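Local structure of proton-dependent oligopeptide transporter family protein (Xanthomonas campestris, 6EI3) at residues R43-K48 with L450-V455; V314-E319 with I379-I384. The protein probably imports small peptides across the membrane, driven by the proton gradient, as a member of the POT family within the major facilitator superfamily. All blocks are in the same frame, centred on the assembly; numbering follows the deposited sequence.

Contact 1. Residues R43-K48 with L450-V455; sequences RDAEAK and LSNVAV
Asn452 reaches from helix 430-456 onto the surface of helix 40-60, where Ala45 and Lys48, one turn apart, receive it. The approach is close because Ala45 is small: its CA lies 5.9 Å from the CA of Asn452, and its methyl CB meets the amide oxygen OD1 of Asn452 at 3.8 Å. The other arm of the amide, ND2, rests 3.6 Å from CB of Lys48, and the lysine chain crosses the asparagine obliquely, with its CD beside OD1. ND2 also sits 3.1 Å from Ala45 O, but the angle is too poor for a hydrogen bond. These amide contacts hold for one of two modelled positions of the Asn452 side chain.

The helices lie near opposite ends of the sequence, so in a major facilitator fold the contact probably spans the interface between the N- and C-terminal bundles.

A polar link through water is tentative for the same reason: Lys48 NZ donates to a water at 2.8 Å, and that water donates to Asn452 OD1 at 3.1 Å. Lysine suits this place because its chain, extended beyond CG, carries the ammonium past the alanine while its methylenes pack against the amide, and the side chain also touches Leu475. On the far side of helix 40-60, Glu46 accepts hydrogen bonds from the backbone N of Gln36 and of Glu37 and touches a bound monoacylglycerol.

Contact 2. Residues V314-E319 with I379-I384; sequences VLQGRE and IAVGAI. With 78M ((2S)-2,3-dihydroxypropyl(7Z)-pentadec-7-enoate), chain F.
The backbones of 314-319 and 379-384 stay well apart, 8.7 Å between the CA atoms of Gln316 and Val381 where they come nearest, so a long side chain has to span the gap. Gln316 does so: with CG anti to its own backbone N (chi1 179°) and the chain extended beyond it, the amide is carried straight to the other helix. There NE2 donates to Val381 O at 3.0 Å, with an N-H...O angle of 154°. The oxygen lies almost in the amide plane of the glutamine, though the donor is tilted 22° from the plane of the carbonyl. This carbonyl belongs to a helix, and glutamine suits the place because it can donate to it while bringing no charge into a buried site. NE2 has a second acceptor in Gln385 OE1, and Gln399 NE2 donates to OE1, so three hydrogen bonds fix the rotation of the amide.

Methyls of two branched residues lie on opposite sides of the amide plane: Val381 CG1 is 3.5 Å from OE1 of Gln316, and Ile384 CG2 approaches NE2 at 3.7 Å, its side chain crossing the glutamine at about a right angle. Ile384 also touches the lipid: its CG1 packs 3.9 Å from C2 of the bound monoacylglycerol, whose acyl chain runs on past the methyls of Ala383 and Ala380, small enough to let it lie close. Helix 363-389 is pinned through a main-chain carbonyl to helix 312-317, while Ala380, Ala383 and Ile384 help line a lipid site, consistent with a lipid-facing helix of a major facilitator transporter.

From the N terminus the chain first passes 43-48 on helix 40-60, and contact 1 is closed only about 400 residues later, at 450-455 on helix 430-456. Within that long, largely helical loop lies contact 2, a much shorter closure: 314-319 on the short helix 312-317 meets 379-384 on helix 363-389 after 59 intervening residues. The loops nest and do not cross. Contact 1 joins the N-terminal and C-terminal parts of the transporter, whereas contact 2 ties together elements of the C-terminal part. Their centres are about 16 Å apart, and Leu315 bridges them, its CD2 lying 3.7 Å from Asp44 OD1 and its CD1 packing on Lys48.

Contact 1. Residues R43-K48 with L450-V455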
loop_
_atom_site.group_PDB
_atom_site.type_symbol
_atom_site.label_atom_id
_atom_site.label_comp_id
_atom_site.label_asym_id
_atom_site.label_seq_id
_atom_site.Cartn_x
_atom_site.Cartn_y
_atom_site.Cartn_z
ATOM N N ARG A 43 -18.220 13.618 -9.373
ATOM C CA ARG A 43 -18.561 12.696 -8.289
ATOM C C ARG A 43 -17.635 11.470 -8.335
ATOM O O ARG A 43 -17.251 10.973 -7.278
ATOM C CB ARG A 43 -20.040 12.295 -8.322
ATOM C CG ARG A 43 -20.988 13.460 -8.041
ATOM C CD ARG A 43 -22.450 13.063 -8.176
ATOM N NE ARG A 43 -22.804 11.906 -7.337
ATOM C CZ ARG A 43 -23.206 11.987 -6.073
ATOM N NH1 ARG A 43 -23.331 13.169 -5.481
ATOM N NH2 ARG A 43 -23.510 10.885 -5.397
ATOM N N ASP A 44 -17.245 11.010 -9.552
ATOM C CA ASP A 44 -16.290 9.899 -9.697
ATOM C C ASP A 44 -14.958 10.308 -9.073
ATOM O O ASP A 44 -14.353 9.520 -8.353
ATOM C CB ASP A 44 -16.044 9.547 -11.181
ATOM C CG ASP A 44 -17.167 8.817 -11.875
ATOM O OD1 ASP A 44 -18.068 8.318 -11.177
ATOM O OD2 ASP A 44 -17.144 8.747 -13.128
ATOM N N ALA A 45 -14.496 11.541 -9.383
ATOM C CA ALA A 45 -13.241 12.077 -8.847
ATOM C C ALA A 45 -13.316 12.201 -7.320
ATOM O O ALA A 45 -12.372 11.821 -6.629
ATOM C CB ALA A 45 -12.941 13.427 -9.473
ATOM N N GLU A 46 -14.448 12.715 -6.796
ATOM C CA GLU A 46 -14.662 12.858 -5.361
ATOM C C GLU A 46 -14.639 11.509 -4.642
ATOM O O GLU A 46 -13.996 11.408 -3.599
ATOM C CB GLU A 46 -15.943 13.625 -5.065
ATOM C CG GLU A 46 -16.077 14.043 -3.606
ATOM C CD GLU A 46 -17.366 14.759 -3.264
ATOM O OE1 GLU A 46 -18.229 14.911 -4.157
ATOM O OE2 GLU A 46 -17.504 15.191 -2.101
ATOM N N ALA A 47 -15.301 10.467 -5.204
ATOM C CA ALA A 47 -15.300 9.138 -4.585
ATOM C C ALA A 47 -13.892 8.562 -4.583
ATOM O O ALA A 47 -13.480 8.027 -3.561
ATOM C CB ALA A 47 -16.272 8.195 -5.292
ATOM N N LYS A 48 -13.113 8.761 -5.685
ATOM C CA LYS A 48 -11.713 8.292 -5.773
ATOM C C LYS A 48 -10.862 9.032 -4.723
ATOM O O LYS A 48 -10.013 8.421 -4.076
ATOM C CB LYS A 48 -11.117 8.575 -7.154
ATOM C CG LYS A 48 -11.653 7.709 -8.267
ATOM C CD LYS A 48 -11.019 8.151 -9.573
ATOM C CE LYS A 48 -11.764 7.605 -10.756
ATOM N NZ LYS A 48 -11.090 7.999 -12.023
ATOM N N LEU A 450 -3.245 13.305 -7.212
ATOM C CA LEU A 450 -2.699 14.368 -8.067
ATOM C C LEU A 450 -3.304 14.362 -9.458
ATOM O O LEU A 450 -3.568 15.430 -10.005
ATOM C CB LEU A 450 -1.166 14.322 -8.133
ATOM C CG LEU A 450 -0.429 14.962 -6.945
ATOM C CD1 LEU A 450 1.092 14.840 -7.112
ATOM C CD2 LEU A 450 -0.822 16.439 -6.753
ATOM N N SER A 451 -3.558 13.156 -10.017
ATOM C CA SER A 451 -4.195 13.015 -11.335
ATOM C C SER A 451 -5.643 13.548 -11.341
ATOM O O SER A 451 -6.054 14.099 -12.360
ATOM C CB SER A 451 -4.147 11.578 -11.835
ATOM O OG SER A 451 -5.104 10.770 -11.165
ATOM N N ASN A 452 -6.380 13.390 -10.210
ATOM C CA ASN A 452 -7.756 13.863 -9.999
ATOM C C ASN A 452 -7.838 15.375 -10.079
ATOM O O ASN A 452 -8.834 15.909 -10.563
ATOM C CB ASN A 452 -8.271 13.441 -8.609
ATOM C CG ASN A 452 -9.107 12.187 -8.557
ATOM O OD1 ASN A 452 -9.551 11.652 -9.583
ATOM N ND2 ASN A 452 -9.344 11.705 -7.333
ATOM N N VAL A 453 -6.818 16.059 -9.540
ATOM C CA VAL A 453 -6.723 17.519 -9.482
ATOM C C VAL A 453 -6.395 18.031 -10.890
ATOM O O VAL A 453 -7.064 18.945 -11.372
ATOM C CB VAL A 453 -5.680 17.987 -8.425
ATOM C CG1 VAL A 453 -5.388 19.482 -8.553
ATOM C CG2 VAL A 453 -6.148 17.650 -7.011
ATOM N N ALA A 454 -5.397 17.404 -11.550
ATOM C CA ALA A 454 -4.944 17.749 -12.895
ATOM C C ALA A 454 -6.076 17.741 -13.928
ATOM O O ALA A 454 -6.175 18.695 -14.686
ATOM C CB ALA A 454 -3.811 16.834 -13.333
ATOM N N VAL A 455 -6.947 16.701 -13.931
ATOM C CA VAL A 455 -8.078 16.614 -14.878
ATOM C C VAL A 455 -9.185 17.640 -14.581
ATOM O O VAL A 455 -9.900 18.038 -15.500
ATOM C CB VAL A 455 -8.670 15.187 -15.043
ATOM C CG1 VAL A 455 -7.672 14.250 -15.706
ATOM C CG2 VAL A 455 -9.175 14.619 -13.719
HETATM O O HOH W 1 -11.583 10.700 -11.784
#

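Contact 2. Residues V314-E319 with I379-I384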
loop_
_atom_site.group_PDB
_atom_site.type_symbol
_atom_site.label_atom_id
_atom_site.label_comp_id
_atom_site.label_asym_id
_atom_site.label_seq_id
_atom_site.Cartn_x
_atom_site.Cartn_y
_atom_site.Cartn_z
ATOM N N VAL A 314 -14.152 -0.175 -10.207
ATOM C CA VAL A 314 -15.519 -0.383 -9.685
ATOM C C VAL A 314 -16.487 0.531 -10.423
ATOM O O VAL A 314 -17.553 0.076 -10.860
ATOM C CB VAL A 314 -15.621 -0.229 -8.138
ATOM C CG1 VAL A 314 -17.076 -0.170 -7.687
ATOM C CG2 VAL A 314 -14.885 -1.362 -7.422
ATOM N N LEU A 315 -16.102 1.815 -10.586
ATOM C CA LEU A 315 -16.908 2.828 -11.272
ATOM C C LEU A 315 -17.154 2.431 -12.719
ATOM O O LEU A 315 -18.223 2.697 -13.243
ATOM C CB LEU A 315 -16.239 4.207 -11.183
ATOM C CG LEU A 315 -16.192 4.813 -9.776
ATOM C CD1 LEU A 315 -15.235 6.000 -9.707
ATOM C CD2 LEU A 315 -17.621 5.145 -9.235
ATOM N N GLN A 316 -16.166 1.798 -13.364
ATOM C CA GLN A 316 -16.318 1.273 -14.720
ATOM C C GLN A 316 -17.299 0.094 -14.676
ATOM O O GLN A 316 -18.248 0.067 -15.449
ATOM C CB GLN A 316 -14.968 0.800 -15.308
ATOM C CG GLN A 316 -15.129 0.237 -16.721
ATOM C CD GLN A 316 -13.852 -0.294 -17.310
ATOM O OE1 GLN A 316 -13.333 -1.321 -16.892
ATOM N NE2 GLN A 316 -13.378 0.347 -18.354
ATOM N N GLY A 317 -17.054 -0.855 -13.771
ATOM C CA GLY A 317 -17.869 -2.058 -13.605
ATOM C C GLY A 317 -19.362 -1.803 -13.495
ATOM O O GLY A 317 -20.167 -2.529 -14.080
ATOM N N ARG A 318 -19.740 -0.735 -12.772
ATOM C CA ARG A 318 -21.132 -0.320 -12.539
ATOM C C ARG A 318 -21.899 -0.041 -13.830
ATOM O O ARG A 318 -23.108 -0.209 -13.848
ATOM C CB ARG A 318 -21.170 0.933 -11.649
ATOM C CG ARG A 318 -20.806 0.666 -10.178
ATOM C CD ARG A 318 -21.021 1.921 -9.338
ATOM N NE ARG A 318 -22.446 2.253 -9.193
ATOM C CZ ARG A 318 -23.026 3.336 -9.703
ATOM N NH1 ARG A 318 -22.310 4.231 -10.375
ATOM N NH2 ARG A 318 -24.318 3.549 -9.518
ATOM N N GLU A 319 -21.204 0.402 -14.892
ATOM C CA GLU A 319 -21.820 0.713 -16.183
ATOM C C GLU A 319 -21.781 -0.472 -17.159
ATOM O O GLU A 319 -22.212 -0.340 -18.292
ATOM C CB GLU A 319 -21.164 1.961 -16.811
ATOM C CG GLU A 319 -21.155 3.192 -15.910
ATOM C CD GLU A 319 -22.495 3.706 -15.414
ATOM O OE1 GLU A 319 -23.441 3.806 -16.231
ATOM O OE2 GLU A 319 -22.592 4.030 -14.207
ATOM N N ILE A 379 -4.039 -0.797 -20.448
ATOM C CA ILE A 379 -4.346 -0.668 -21.886
ATOM C C ILE A 379 -5.702 -1.397 -22.110
ATOM O O ILE A 379 -6.584 -0.855 -22.778
ATOM C CB ILE A 379 -3.227 -1.196 -22.845
ATOM C CG1 ILE A 379 -1.938 -0.318 -22.808
ATOM C CG2 ILE A 379 -3.754 -1.382 -24.308
ATOM C CD1 ILE A 379 -2.080 1.167 -23.378
ATOM N N ALA A 380 -5.863 -2.597 -21.510
ATOM C CA ALA A 380 -7.083 -3.395 -21.565
ATOM C C ALA A 380 -8.274 -2.655 -20.924
ATOM O O ALA A 380 -9.327 -2.612 -21.552
ATOM C CB ALA A 380 -6.869 -4.737 -20.892
ATOM N N VAL A 381 -8.102 -2.032 -19.719
ATOM C CA VAL A 381 -9.179 -1.249 -19.052
ATOM C C VAL A 381 -9.645 -0.078 -19.936
ATOM O O VAL A 381 -10.849 0.196 -20.012
ATOM C CB VAL A 381 -8.844 -0.743 -17.612
ATOM C CG1 VAL A 381 -10.065 -0.091 -16.950
ATOM C CG2 VAL A 381 -8.371 -1.883 -16.741
ATOM N N GLY A 382 -8.683 0.615 -20.542
ATOM C CA GLY A 382 -8.944 1.754 -21.410
ATOM C C GLY A 382 -9.671 1.354 -22.681
ATOM O O GLY A 382 -10.616 2.035 -23.095
ATOM N N ALA A 383 -9.246 0.222 -23.291
ATOM C CA ALA A 383 -9.852 -0.328 -24.512
ATOM C C ALA A 383 -11.301 -0.769 -24.232
ATOM O O ALA A 383 -12.180 -0.575 -25.069
ATOM C CB ALA A 383 -9.016 -1.488 -25.037
ATOM N N ILE A 384 -11.559 -1.282 -23.018
ATOM C CA ILE A 384 -12.904 -1.653 -22.601
ATOM C C ILE A 384 -13.754 -0.375 -22.491
ATOM O O ILE A 384 -14.875 -0.333 -23.013
ATOM C CB ILE A 384 -12.874 -2.480 -21.303
ATOM C CG1 ILE A 384 -12.403 -3.922 -21.598
ATOM C CG2 ILE A 384 -14.248 -2.457 -20.598
ATOM C CD1 ILE A 384 -11.728 -4.609 -20.381
HETATM O O21 78M F . -16.987 -5.225 -28.554
HETATM C C20 78M F . -15.798 -4.542 -28.183
HETATM C C18 78M F . -14.579 -5.361 -28.538
HETATM O O19 78M F . -14.572 -6.592 -27.810
HETATM C C17 78M F . -13.279 -4.605 -28.367
HETATM O O2 78M F . -12.907 -4.553 -26.966
HETATM C C1 78M F . -11.936 -5.377 -26.547
HETATM O O1 78M F . -11.566 -6.346 -27.161
HETATM C C2 78M F . -11.365 -4.926 -25.233
HETATM C C3 78M F . -10.308 -5.870 -24.665
HETATM C C4 78M F . -8.954 -5.214 -24.457
HETATM C C5 78M F . -7.931 -5.465 -25.554
HETATM C C6 78M F . -6.649 -4.647 -25.387
HETATM C C7 78M F . -5.424 -5.482 -25.194
HETATM C C8 78M F . -4.938 -5.916 -24.043
HETATM C C9 78M F . -3.709 -6.752 -23.845
HETATM C C10 78M F . -3.827 -8.173 -24.411
HETATM C C11 78M F . -2.491 -8.846 -24.699
HETATM C C12 78M F . -1.853 -9.545 -23.509
HETATM C C13 78M F . -0.403 -9.935 -23.734
HETATM C C15 78M F . 1.660 -11.080 -22.845
HETATM C C14 78M F . 0.210 -10.730 -22.596
#